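Local coordinates for prolyl oligopeptidase (PDB 1YR2), which probably cleaves oligopeptides on the carboxyl side of proline, and more weakly of alanine, as a serine endopeptidase of the S9A family, at residues A[368-379]-A[409-418]; A[115-124]-A[168-177]. All coordinates share one frame; numbering follows the deposited sequence.

Contact 1 of 2, residues A[368-379]-A[409-418]; sequences SVGIAGNRLFAS and ASGLSGRPGD
Two successive blades of the beta-propeller meet here: Leu412 on the first strand of one lies against Gly370 on the first strand of the other, and the turn around Gly373 docks on the loop at Pro416. Strands 368-372 and 409-413 run nearly parallel, 17° apart, their axes 7.0 Å from each other at closest approach. Leu412, its CG anti to the backbone N (chi1 -174°), reaches across and sets CD2 on Gly370 CA at 3.7 Å; a side chain at Gly370 would collide with it. Leu412 CD1 approaches Phe377 CB at 4.2 Å. Ile371 CG2 meets the Pro416 ring at CG, 3.9 Å away, the side chains crossing at about a right angle. Beyond them the backbones join: Gly373 N donates to Arg415 O (3.1 Å) and Gly417 N to Gly373 O (3.0 Å). Arg415 O also accepts from Asp418 N, on the opposite face of its plane. Inside the loop, a salt bridge from Arg415 NH2 to Asp418 OD2 braces residues 415-418; Asp418 OD1 takes the His420 N-H. Apolar packing of Leu412 and Pro416, two backbone bonds at the turn and, at the other end, a water between Ser368 OG and Ala409 O thus hold the blades.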
ATOM      1  N   SER A 368      -4.171  13.524   3.186  1.00 15.15           N
ATOM      2  CA  SER A 368      -3.753  13.834   4.566  1.00 16.11           C
ATOM      3  C   SER A 368      -3.175  15.251   4.579  1.00 14.79           C
ATOM      4  O   SER A 368      -2.752  15.773   3.524  1.00 12.80           O
ATOM      5  CB  SER A 368      -2.715  12.808   5.105  1.00 16.52           C
ATOM      6  OG  SER A 368      -1.512  12.941   4.385  1.00 21.70           O
ATOM      7  N   VAL A 369      -3.202  15.862   5.752  1.00 14.26           N
ATOM      8  CA  VAL A 369      -2.729  17.223   5.935  1.00 13.07           C
ATOM      9  C   VAL A 369      -2.008  17.261   7.251  1.00 13.78           C
ATOM     10  O   VAL A 369      -2.444  16.627   8.177  1.00 13.98           O
ATOM     11  CB  VAL A 369      -3.891  18.215   5.968  1.00 13.11           C
ATOM     12  CG1 VAL A 369      -3.408  19.553   6.380  1.00 13.16           C
ATOM     13  CG2 VAL A 369      -4.543  18.316   4.620  1.00 12.46           C
ATOM     14  N   GLY A 370      -0.907  17.982   7.323  1.00 13.41           N
ATOM     15  CA  GLY A 370      -0.257  18.257   8.581  1.00 13.99           C
ATOM     16  C   GLY A 370       0.138  19.708   8.646  1.00 12.51           C
ATOM     17  O   GLY A 370       0.247  20.392   7.622  1.00 13.13           O
ATOM     18  N   ILE A 371       0.392  20.204   9.853  1.00 12.34           N
ATOM     19  CA  ILE A 371       0.853  21.544  10.029  1.00 13.73           C
ATOM     20  C   ILE A 371       2.288  21.533  10.575  1.00 13.08           C
ATOM     21  O   ILE A 371       2.594  20.777  11.504  1.00 13.90           O
ATOM     22  CB  ILE A 371      -0.090  22.336  10.937  1.00 13.42           C
ATOM     23  CG1 ILE A 371      -1.385  22.653  10.180  1.00 15.42           C
ATOM     24  CG2 ILE A 371       0.539  23.664  11.307  1.00 15.05           C
ATOM     25  CD1 ILE A 371      -2.531  23.328  11.025  1.00 15.04           C
ATOM     26  N   ALA A 372       3.148  22.349   9.969  1.00 12.95           N
ATOM     27  CA  ALA A 372       4.530  22.507  10.446  1.00 13.86           C
ATOM     28  C   ALA A 372       5.046  23.886  10.111  1.00 13.56           C
ATOM     29  O   ALA A 372       4.752  24.432   9.054  1.00 12.58           O
ATOM     30  CB  ALA A 372       5.440  21.413   9.835  1.00 15.07           C
ATOM     31  N   GLY A 373       5.827  24.467  11.027  1.00 14.90           N
ATOM     32  CA  GLY A 373       6.367  25.790  10.804  1.00 16.99           C
ATOM     33  C   GLY A 373       5.152  26.710  10.864  1.00 18.23           C
ATOM     34  O   GLY A 373       4.403  26.664  11.849  1.00 20.54           O
ATOM     35  N   ASN A 374       4.884  27.453   9.805  1.00 19.70           N
ATOM     36  CA  ASN A 374       3.684  28.313   9.783  1.00 21.56           C
ATOM     37  C   ASN A 374       2.768  27.942   8.641  1.00 19.72           C
ATOM     38  O   ASN A 374       2.019  28.775   8.191  1.00 20.05           O
ATOM     39  CB  ASN A 374       4.037  29.802   9.653  1.00 23.41           C
ATOM     40  CG  ASN A 374       4.794  30.315  10.853  1.00 29.54           C
ATOM     41  OD1 ASN A 374       4.510  29.913  12.012  1.00 39.45           O
ATOM     42  ND2 ASN A 374       5.802  31.143  10.603  1.00 33.95           N
ATOM     43  N   ARG A 375       2.781  26.665   8.249  1.00 17.94           N
ATOM     44  CA  ARG A 375       2.150  26.229   7.021  1.00 15.98           C
ATOM     45  C   ARG A 375       1.380  24.929   7.124  1.00 14.80           C
ATOM     46  O   ARG A 375       1.647  24.034   7.977  1.00 13.97           O
ATOM     47  CB  ARG A 375       3.217  26.091   5.951  1.00 16.84           C
ATOM     48  CG  ARG A 375       3.702  27.386   5.397  1.00 18.62           C
ATOM     49  CD  ARG A 375       4.850  27.212   4.448  1.00 20.63           C
ATOM     50  NE  ARG A 375       5.116  28.419   3.668  1.00 17.94           N
ATOM     51  CZ  ARG A 375       6.019  28.470   2.681  1.00 18.26           C
ATOM     52  NH1 ARG A 375       6.772  27.406   2.365  1.00 17.97           N
ATOM     53  NH2 ARG A 375       6.148  29.560   1.973  1.00 22.68           N
ATOM     54  N   LEU A 376       0.412  24.808   6.226  1.00 12.30           N
ATOM     55  CA  LEU A 376      -0.277  23.559   5.963  1.00 12.57           C
ATOM     56  C   LEU A 376       0.437  22.825   4.854  1.00 11.78           C
ATOM     57  O   LEU A 376       0.818  23.430   3.870  1.00 10.07           O
ATOM     58  CB  LEU A 376      -1.708  23.808   5.479  1.00 13.16           C
ATOM     59  CG  LEU A 376      -2.712  24.376   6.461  1.00 15.54           C
ATOM     60  CD1 LEU A 376      -3.829  25.087   5.719  1.00 17.12           C
ATOM     61  CD2 LEU A 376      -3.273  23.199   7.311  1.00 16.16           C
ATOM     62  N   PHE A 377       0.612  21.533   5.028  1.00 10.68           N
ATOM     63  CA  PHE A 377       1.155  20.648   3.978  1.00 10.78           C
ATOM     64  C   PHE A 377       0.107  19.594   3.638  1.00 11.08           C
ATOM     65  O   PHE A 377      -0.231  18.718   4.468  1.00 13.15           O
ATOM     66  CB  PHE A 377       2.490  20.040   4.428  1.00 10.61           C
ATOM     67  CG  PHE A 377       3.556  21.063   4.580  1.00 10.96           C
ATOM     68  CD1 PHE A 377       4.262  21.523   3.459  1.00 10.69           C
ATOM     69  CD2 PHE A 377       3.717  21.702   5.792  1.00  9.75           C
ATOM     70  CE1 PHE A 377       5.209  22.526   3.577  1.00 14.80           C
ATOM     71  CE2 PHE A 377       4.629  22.703   5.939  1.00 10.82           C
ATOM     72  CZ  PHE A 377       5.390  23.143   4.828  1.00 12.76           C
ATOM     73  N   ALA A 378      -0.348  19.612   2.397  1.00 10.04           N
ATOM     74  CA  ALA A 378      -1.521  18.832   1.951  1.00 10.46           C
ATOM     75  C   ALA A 378      -1.050  17.810   0.925  1.00 11.02           C
ATOM     76  O   ALA A 378      -0.515  18.198  -0.102  1.00 10.85           O
ATOM     77  CB  ALA A 378      -2.551  19.749   1.331  1.00  9.47           C
ATOM     78  N   SER A 379      -1.182  16.514   1.253  1.00 10.05           N
ATOM     79  CA  SER A 379      -0.791  15.443   0.373  1.00 11.14           C
ATOM     80  C   SER A 379      -1.954  14.966  -0.514  1.00 10.59           C
ATOM     81  O   SER A 379      -2.933  14.379  -0.035  1.00 11.54           O
ATOM     82  CB  SER A 379      -0.230  14.271   1.196  1.00 12.14           C
ATOM     83  OG  SER A 379       0.951  14.704   1.809  1.00 14.69           O
ATOM     84  N   ALA A 409       3.958  10.071  -0.919  1.00 15.77           N
ATOM     85  CA  ALA A 409       4.268  10.669   0.381  1.00 19.05           C
ATOM     86  C   ALA A 409       3.296  10.094   1.416  1.00 22.90           C
ATOM     87  O   ALA A 409       2.090  10.031   1.200  1.00 24.92           O
ATOM     88  CB  ALA A 409       4.156  12.154   0.347  1.00 21.58           C
ATOM     89  N   SER A 410       3.823   9.607   2.521  1.00 24.57           N
ATOM     90  CA  SER A 410       2.953   9.222   3.617  1.00 27.51           C
ATOM     91  C   SER A 410       2.938  10.372   4.588  1.00 27.18           C
ATOM     92  O   SER A 410       2.508  11.483   4.253  1.00 32.64           O
ATOM     93  CB  SER A 410       3.413   7.915   4.205  1.00 28.84           C
ATOM     94  OG  SER A 410       3.484   6.990   3.135  1.00 32.86           O
ATOM     95  N   GLY A 411       3.336  10.138   5.789  1.00 26.62           N
ATOM     96  CA  GLY A 411       3.072  11.093   6.815  1.00 23.11           C
ATOM     97  C   GLY A 411       4.014  12.294   6.815  1.00 21.60           C
ATOM     98  O   GLY A 411       5.065  12.354   6.110  1.00 19.05           O
ATOM     99  N   LEU A 412       3.636  13.207   7.657  1.00 19.92           N
ATOM    100  CA  LEU A 412       4.399  14.397   7.965  1.00 21.60           C
ATOM    101  C   LEU A 412       4.554  14.431   9.482  1.00 21.18           C
ATOM    102  O   LEU A 412       3.636  14.031  10.205  1.00 20.28           O
ATOM    103  CB  LEU A 412       3.626  15.608   7.541  1.00 22.18           C
ATOM    104  CG  LEU A 412       4.354  16.948   7.672  1.00 26.16           C
ATOM    105  CD1 LEU A 412       4.990  17.268   6.354  1.00 28.60           C
ATOM    106  CD2 LEU A 412       3.426  18.056   8.098  1.00 27.35           C
ATOM    107  N   SER A 413       5.712  14.859   9.959  1.00 19.08           N
ATOM    108  CA  SER A 413       5.871  15.164  11.356  1.00 18.27           C
ATOM    109  C   SER A 413       6.489  16.551  11.456  1.00 17.89           C
ATOM    110  O   SER A 413       7.209  17.032  10.554  1.00 14.91           O
ATOM    111  CB  SER A 413       6.673  14.088  12.085  1.00 19.56           C
ATOM    112  OG  SER A 413       8.055  14.032  11.737  1.00 19.53           O
ATOM    113  N   GLY A 414       6.119  17.216  12.531  1.00 17.81           N
ATOM    114  CA  GLY A 414       6.541  18.581  12.779  1.00 17.97           C
ATOM    115  C   GLY A 414       5.454  19.246  13.605  1.00 17.63           C
ATOM    116  O   GLY A 414       4.420  18.658  13.899  1.00 18.03           O
ATOM    117  N   ARG A 415       5.747  20.445  14.042  1.00 18.64           N
ATOM    118  CA  ARG A 415       4.878  21.183  14.941  1.00 18.52           C
ATOM    119  C   ARG A 415       4.810  22.641  14.438  1.00 17.80           C
ATOM    120  O   ARG A 415       5.778  23.169  13.870  1.00 15.70           O
ATOM    121  CB  ARG A 415       5.513  21.191  16.335  1.00 19.52           C
ATOM    122  CG  ARG A 415       5.491  19.895  17.080  1.00 25.23           C
ATOM    123  CD  ARG A 415       6.177  20.007  18.445  1.00 31.16           C
ATOM    124  NE  ARG A 415       7.589  20.425  18.331  1.00 33.80           N
ATOM    125  CZ  ARG A 415       8.315  20.921  19.349  1.00 36.28           C
ATOM    126  NH1 ARG A 415       7.766  21.061  20.557  1.00 37.94           N
ATOM    127  NH2 ARG A 415       9.592  21.273  19.180  1.00 35.56           N
ATOM    128  N   PRO A 416       3.710  23.309  14.716  1.00 17.68           N
ATOM    129  CA  PRO A 416       3.632  24.735  14.467  1.00 19.40           C
ATOM    130  C   PRO A 416       4.732  25.447  15.250  1.00 20.34           C
ATOM    131  O   PRO A 416       5.012  25.097  16.376  1.00 23.63           O
ATOM    132  CB  PRO A 416       2.259  25.117  15.031  1.00 19.80           C
ATOM    133  CG  PRO A 416       1.501  23.932  15.074  1.00 17.27           C
ATOM    134  CD  PRO A 416       2.457  22.778  15.295  1.00 17.75           C
ATOM    135  N   GLY A 417       5.382  26.407  14.645  1.00 22.36           N
ATOM    136  CA  GLY A 417       6.445  27.130  15.325  1.00 22.28           C
ATOM    137  C   GLY A 417       7.804  26.433  15.313  1.00 22.26           C
ATOM    138  O   GLY A 417       8.748  27.022  15.752  1.00 21.69           O
ATOM    139  N   ASP A 418       7.879  25.174  14.868  1.00 21.71           N
ATOM    140  CA  ASP A 418       9.129  24.423  14.781  1.00 21.04           C
ATOM    141  C   ASP A 418       9.649  24.494  13.329  1.00 19.77           C
ATOM    142  O   ASP A 418       8.896  24.199  12.387  1.00 19.54           O
ATOM    143  CB  ASP A 418       8.836  22.969  15.196  1.00 21.47           C
ATOM    144  CG  ASP A 418      10.075  22.133  15.402  1.00 26.92           C
ATOM    145  OD1 ASP A 418      11.140  22.427  14.807  1.00 28.78           O
ATOM    146  OD2 ASP A 418      10.048  21.117  16.158  1.00 32.11           O
TER
HETATM  147  O   HOH W   1      -0.117  10.707   2.559  1.00 44.89           O

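Contact 2 of 2, residues A[115-124]-A[168-177]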
ATOM      1  N   GLN A 115       9.773  12.713  16.268  1.00 11.79           N
ATOM      2  CA  GLN A 115       8.993  13.668  17.050  1.00 11.83           C
ATOM      3  C   GLN A 115       9.965  14.438  17.921  1.00 12.02           C
ATOM      4  O   GLN A 115      10.712  13.841  18.696  1.00 11.49           O
ATOM      5  CB  GLN A 115       7.957  12.959  17.917  1.00 11.21           C
ATOM      6  CG  GLN A 115       6.885  12.250  17.137  1.00 15.93           C
ATOM      7  CD  GLN A 115       5.980  13.217  16.367  1.00 17.81           C
ATOM      8  OE1 GLN A 115       5.797  14.378  16.767  1.00 24.82           O
ATOM      9  NE2 GLN A 115       5.404  12.738  15.279  1.00 22.58           N
ATOM     10  N   ARG A 116       9.978  15.751  17.775  1.00 12.72           N
ATOM     11  CA  ARG A 116      10.809  16.634  18.631  1.00 14.47           C
ATOM     12  C   ARG A 116       9.952  17.204  19.766  1.00 13.94           C
ATOM     13  O   ARG A 116       8.881  17.762  19.512  1.00 13.92           O
ATOM     14  CB  ARG A 116      11.365  17.756  17.782  1.00 15.09           C
ATOM     15  CG  ARG A 116      12.351  17.262  16.723  1.00 22.22           C
ATOM     16  CD  ARG A 116      12.787  18.331  15.672  1.00 29.09           C
ATOM     17  NE  ARG A 116      14.084  17.936  15.139  1.00 35.95           N
ATOM     18  CZ  ARG A 116      15.262  18.431  15.529  1.00 38.08           C
ATOM     19  NH1 ARG A 116      15.353  19.402  16.428  1.00 35.66           N
ATOM     20  NH2 ARG A 116      16.369  17.955  14.962  1.00 43.03           N
ATOM     21  N   ARG A 117      10.367  16.981  21.014  1.00 12.49           N
ATOM     22  CA  ARG A 117       9.722  17.604  22.154  1.00 13.24           C
ATOM     23  C   ARG A 117      10.828  18.037  23.117  1.00 13.75           C
ATOM     24  O   ARG A 117      11.726  17.263  23.446  1.00 12.86           O
ATOM     25  CB  ARG A 117       8.736  16.672  22.862  1.00 13.42           C
ATOM     26  CG  ARG A 117       7.596  16.120  22.033  1.00 12.52           C
ATOM     27  CD  ARG A 117       6.536  17.176  21.607  1.00 13.22           C
ATOM     28  NE  ARG A 117       5.453  16.472  20.975  1.00 16.12           N
ATOM     29  CZ  ARG A 117       5.450  16.127  19.706  1.00 19.38           C
ATOM     30  NH1 ARG A 117       6.428  16.531  18.897  1.00 15.46           N
ATOM     31  NH2 ARG A 117       4.432  15.451  19.220  1.00 20.88           N
ATOM     32  N   GLY A 118      10.758  19.288  23.557  1.00 13.62           N
ATOM     33  CA  GLY A 118      11.768  19.840  24.453  1.00 14.31           C
ATOM     34  C   GLY A 118      13.160  19.776  23.881  1.00 14.14           C
ATOM     35  O   GLY A 118      13.410  20.235  22.773  1.00 15.56           O
ATOM     36  N   ALA A 119      14.034  19.147  24.630  1.00 14.57           N
ATOM     37  CA  ALA A 119      15.439  19.013  24.293  1.00 15.55           C
ATOM     38  C   ALA A 119      15.752  17.742  23.516  1.00 14.56           C
ATOM     39  O   ALA A 119      16.914  17.472  23.236  1.00 14.36           O
ATOM     40  CB  ALA A 119      16.265  19.043  25.548  1.00 15.81           C
ATOM     41  N   SER A 120      14.727  16.984  23.141  1.00 13.86           N
ATOM     42  CA  SER A 120      14.925  15.632  22.639  1.00 13.25           C
ATOM     43  C   SER A 120      14.182  15.378  21.325  1.00 13.37           C
ATOM     44  O   SER A 120      13.147  15.982  21.008  1.00 12.19           O
ATOM     45  CB  SER A 120      14.478  14.599  23.702  1.00 14.01           C
ATOM     46  OG  SER A 120      15.279  14.613  24.863  1.00 14.92           O
ATOM     47  N   VAL A 121      14.717  14.430  20.562  1.00 12.18           N
ATOM     48  CA  VAL A 121      14.031  13.890  19.409  1.00 11.91           C
ATOM     49  C   VAL A 121      13.839  12.371  19.624  1.00 11.24           C
ATOM     50  O   VAL A 121      14.765  11.689  20.064  1.00 11.72           O
ATOM     51  CB  VAL A 121      14.784  14.233  18.093  1.00 13.72           C
ATOM     52  CG1 VAL A 121      16.142  13.647  18.057  1.00 15.09           C
ATOM     53  CG2 VAL A 121      14.009  13.768  16.875  1.00 12.89           C
ATOM     54  N   PHE A 122      12.660  11.869  19.272  1.00 10.03           N
ATOM     55  CA  PHE A 122      12.205  10.480  19.459  1.00 10.24           C
ATOM     56  C   PHE A 122      11.853   9.877  18.098  1.00  9.77           C
ATOM     57  O   PHE A 122      11.202  10.532  17.276  1.00 10.87           O
ATOM     58  CB  PHE A 122      10.949  10.385  20.361  1.00 11.04           C
ATOM     59  CG  PHE A 122      11.086  11.066  21.696  1.00 10.04           C
ATOM     60  CD1 PHE A 122      10.960  12.428  21.825  1.00 11.38           C
ATOM     61  CD2 PHE A 122      11.322  10.315  22.840  1.00 11.30           C
ATOM     62  CE1 PHE A 122      11.081  13.055  23.061  1.00 13.03           C
ATOM     63  CE2 PHE A 122      11.406  10.927  24.071  1.00 10.15           C
ATOM     64  CZ  PHE A 122      11.323  12.269  24.206  1.00 11.70           C
ATOM     65  N   TYR A 123      12.330   8.663  17.850  1.00 10.43           N
ATOM     66  CA  TYR A 123      12.046   7.999  16.582  1.00 10.24           C
ATOM     67  C   TYR A 123      12.238   6.504  16.710  1.00 10.81           C
ATOM     68  O   TYR A 123      13.087   6.034  17.429  1.00 10.19           O
ATOM     69  CB  TYR A 123      12.924   8.578  15.441  1.00 10.53           C
ATOM     70  CG  TYR A 123      14.411   8.504  15.753  1.00  9.70           C
ATOM     71  CD1 TYR A 123      14.985   9.404  16.608  1.00 12.05           C
ATOM     72  CD2 TYR A 123      15.197   7.493  15.232  1.00 10.11           C
ATOM     73  CE1 TYR A 123      16.320   9.368  16.919  1.00 12.38           C
ATOM     74  CE2 TYR A 123      16.544   7.421  15.540  1.00 11.97           C
ATOM     75  CZ  TYR A 123      17.094   8.357  16.410  1.00 14.24           C
ATOM     76  OH  TYR A 123      18.416   8.302  16.759  1.00 12.99           O
ATOM     77  N   SER A 124      11.405   5.753  16.012  1.00 10.60           N
ATOM     78  CA  SER A 124      11.592   4.319  15.907  1.00 10.41           C
ATOM     79  C   SER A 124      12.796   4.000  14.973  1.00 10.72           C
ATOM     80  O   SER A 124      13.095   4.786  14.061  1.00 10.45           O
ATOM     81  CB  SER A 124      10.276   3.668  15.455  1.00 10.86           C
ATOM     82  OG  SER A 124      10.042   3.849  14.084  1.00 12.06           O
ATOM     83  N   TRP A 168       3.150   5.228  21.102  1.00 10.17           N
ATOM     84  CA  TRP A 168       3.951   5.983  22.066  1.00  9.86           C
ATOM     85  C   TRP A 168       3.719   7.479  21.818  1.00 10.23           C
ATOM     86  O   TRP A 168       3.377   7.836  20.728  1.00 10.25           O
ATOM     87  CB  TRP A 168       5.435   5.653  22.007  1.00 10.17           C
ATOM     88  CG  TRP A 168       6.078   5.805  20.682  1.00 12.12           C
ATOM     89  CD1 TRP A 168       6.194   4.857  19.745  1.00 15.16           C
ATOM     90  CD2 TRP A 168       6.693   6.992  20.134  1.00  9.60           C
ATOM     91  NE1 TRP A 168       6.848   5.355  18.644  1.00 15.78           N
ATOM     92  CE2 TRP A 168       7.152   6.665  18.850  1.00 14.20           C
ATOM     93  CE3 TRP A 168       6.920   8.262  20.609  1.00 12.06           C
ATOM     94  CZ2 TRP A 168       7.823   7.560  18.026  1.00 13.30           C
ATOM     95  CZ3 TRP A 168       7.599   9.181  19.781  1.00 14.02           C
ATOM     96  CH2 TRP A 168       8.038   8.815  18.509  1.00 14.83           C
ATOM     97  N   ALA A 169       3.915   8.284  22.852  1.00  9.23           N
ATOM     98  CA  ALA A 169       3.763   9.715  22.789  1.00 10.90           C
ATOM     99  C   ALA A 169       4.653  10.316  23.836  1.00  9.79           C
ATOM    100  O   ALA A 169       4.545  10.011  25.033  1.00 11.38           O
ATOM    101  CB  ALA A 169       2.335  10.115  23.001  1.00 11.24           C
ATOM    102  N   ALA A 170       5.538  11.198  23.404  1.00 10.22           N
ATOM    103  CA  ALA A 170       6.325  11.976  24.331  1.00 10.27           C
ATOM    104  C   ALA A 170       5.487  13.159  24.855  1.00 11.61           C
ATOM    105  O   ALA A 170       4.672  13.754  24.115  1.00 12.35           O
ATOM    106  CB  ALA A 170       7.554  12.467  23.664  1.00 10.39           C
ATOM    107  N   SER A 171       5.744  13.546  26.103  1.00 10.47           N
ATOM    108  CA  SER A 171       5.110  14.713  26.693  1.00 11.56           C
ATOM    109  C   SER A 171       5.513  16.008  25.981  1.00 11.59           C
ATOM    110  O   SER A 171       6.499  16.060  25.216  1.00 10.39           O
ATOM    111  CB  SER A 171       5.433  14.805  28.215  1.00 11.49           C
ATOM    112  OG  SER A 171       6.820  14.999  28.459  1.00 12.18           O
ATOM    113  N   ASP A 172       4.774  17.081  26.261  1.00 12.98           N
ATOM    114  CA  ASP A 172       4.981  18.342  25.527  1.00 15.13           C
ATOM    115  C   ASP A 172       6.392  18.870  25.692  1.00 15.03           C
ATOM    116  O   ASP A 172       6.978  19.439  24.747  1.00 14.56           O
ATOM    117  CB  ASP A 172       3.965  19.419  25.965  1.00 16.96           C
ATOM    118  CG  ASP A 172       2.549  19.169  25.425  1.00 20.18           C
ATOM    119  OD1 ASP A 172       2.332  18.177  24.671  1.00 24.17           O
ATOM    120  OD2 ASP A 172       1.576  19.930  25.695  1.00 23.40           O
ATOM    121  N   ASP A 173       6.986  18.674  26.871  1.00 13.19           N
ATOM    122  CA  ASP A 173       8.359  19.146  27.098  1.00 14.49           C
ATOM    123  C   ASP A 173       9.422  18.040  26.977  1.00 13.30           C
ATOM    124  O   ASP A 173      10.606  18.274  27.227  1.00 13.99           O
ATOM    125  CB  ASP A 173       8.463  19.826  28.459  1.00 14.96           C
ATOM    126  CG  ASP A 173       8.323  18.841  29.612  1.00 18.63           C
ATOM    127  OD1 ASP A 173       8.131  17.603  29.359  1.00 21.06           O
ATOM    128  OD2 ASP A 173       8.331  19.229  30.821  1.00 24.20           O
ATOM    129  N   GLY A 174       8.977  16.842  26.626  1.00 12.30           N
ATOM    130  CA  GLY A 174       9.820  15.739  26.204  1.00 11.96           C
ATOM    131  C   GLY A 174      10.437  14.978  27.361  1.00 11.94           C
ATOM    132  O   GLY A 174      11.363  14.181  27.159  1.00 12.47           O
ATOM    133  N   ARG A 175       9.995  15.261  28.578  1.00 11.49           N
ATOM    134  CA  ARG A 175      10.648  14.667  29.742  1.00 12.14           C
ATOM    135  C   ARG A 175      10.061  13.320  30.165  1.00 11.97           C
ATOM    136  O   ARG A 175      10.744  12.544  30.864  1.00 10.26           O
ATOM    137  CB  ARG A 175      10.684  15.645  30.927  1.00 13.38           C
ATOM    138  CG  ARG A 175      11.486  16.933  30.687  1.00 14.07           C
ATOM    139  CD  ARG A 175      11.625  17.784  31.954  1.00 19.32           C
ATOM    140  NE  ARG A 175      12.386  17.018  32.948  1.00 20.07           N
ATOM    141  CZ  ARG A 175      13.721  16.952  33.004  1.00 21.98           C
ATOM    142  NH1 ARG A 175      14.457  17.637  32.171  1.00 20.63           N
ATOM    143  NH2 ARG A 175      14.318  16.192  33.919  1.00 25.06           N
ATOM    144  N   LEU A 176       8.841  13.010  29.706  1.00 11.03           N
ATOM    145  CA  LEU A 176       8.190  11.717  29.979  1.00 12.12           C
ATOM    146  C   LEU A 176       7.648  11.130  28.699  1.00 11.86           C
ATOM    147  O   LEU A 176       7.390  11.869  27.734  1.00 13.16           O
ATOM    148  CB  LEU A 176       7.003  11.905  30.925  1.00 11.60           C
ATOM    149  CG  LEU A 176       7.342  12.421  32.297  1.00 13.09           C
ATOM    150  CD1 LEU A 176       6.032  12.809  32.993  1.00 16.27           C
ATOM    151  CD2 LEU A 176       8.124  11.351  33.115  1.00 14.27           C
ATOM    152  N   LEU A 177       7.559   9.813  28.652  1.00 11.79           N
ATOM    153  CA  LEU A 177       7.018   9.132  27.499  1.00 12.50           C
ATOM    154  C   LEU A 177       5.994   8.113  27.951  1.00 13.20           C
ATOM    155  O   LEU A 177       6.210   7.337  28.887  1.00 13.72           O
ATOM    156  CB  LEU A 177       8.144   8.497  26.698  1.00 13.56           C
ATOM    157  CG  LEU A 177       7.670   7.833  25.413  1.00 15.90           C
ATOM    158  CD1 LEU A 177       8.186   8.555  24.256  1.00 18.15           C
ATOM    159  CD2 LEU A 177       8.043   6.390  25.427  1.00 19.24           C
TER
HETATM  160  O   HOH W   2       3.342  16.070  23.183  1.00 24.68           O
HETATM  161  O   HOH W   3       3.086  13.805  21.468  1.00 31.32           O
HETATM  162  O   HOH W   4       8.617  21.215  23.431  1.00 34.01           O
HETATM  163  O   HOH W   5      13.283  17.824  27.206  1.00 23.35           O
HETATM  164  O   HOH W   6      13.872  15.031  26.980  1.00 23.93           O
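Phe122 and Arg117, on the 115-124 hairpin of one propeller blade, fit into the turn-bearing 168-177 hairpin of the next. The methyl of Ala170 is the bump beneath the Phe122 ring: CB sits 3.8 Å from the ring centroid, a CH-pi contact over one face. Leu177 CD1 touches the same ring obliquely, 3.9 Å from Phe122 CD2, and Gly174 O lies at the ring edge, 3.5 Å from Phe122 CZ. Trp168 has CG between its backbone N and carbonyl carbon (chi1 55°), which carries the indole across the other hairpin; Trp168 CZ3 rests 3.6 Å from Phe122 CB, and Trp168 CH2 lies 3.9 Å from Gln115 CG. Arg117 fills the hollow by the turn, its CB 3.3 Å from Ser171 O and also against the bare CA of Gly174. Its chain then bends back at chi2, and NH1 donates to Arg116 O at 2.8 Å while NH2 donates to Gln115 OE1. Waters link Arg117 NE and NH2 to Ala170 O, the one at NE also reaching Asp172 OD1; others join Gly118 N to Asp172 O and Ala119 N to Asp173 O. A leucine in place of Arg117 would probably leave Arg116 O and Gln115 OE1 without these N-H donors and disrupt the water bridges to Ala170 O. The hairpins therefore meet through an aromatic and aliphatic patch, bordered by polar groups bridged by water, Arg117 and Asp172 with their opposite charges among them.

In the fold
Both contacts are joints between consecutive blades of the seven-bladed propeller, the domain that in this family caps the alpha/beta-hydrolase domain. Contact 2 comes first along the chain and joins the four-stranded sheets 110-152 and 163-210, the first and second blades; contact 1 joins sheets 365-400 and 408-446, the sixth and seventh. Their centres nevertheless lie about 17 Å apart, because the circle brings the last blade beside the first. There they touch: Arg415 NE packs 3.2 Å from Arg116 O, and Ser413 CB lies 3.7 Å from Gln115 NE2. The two joints thus flank the place where the ring of blades comes round on itself.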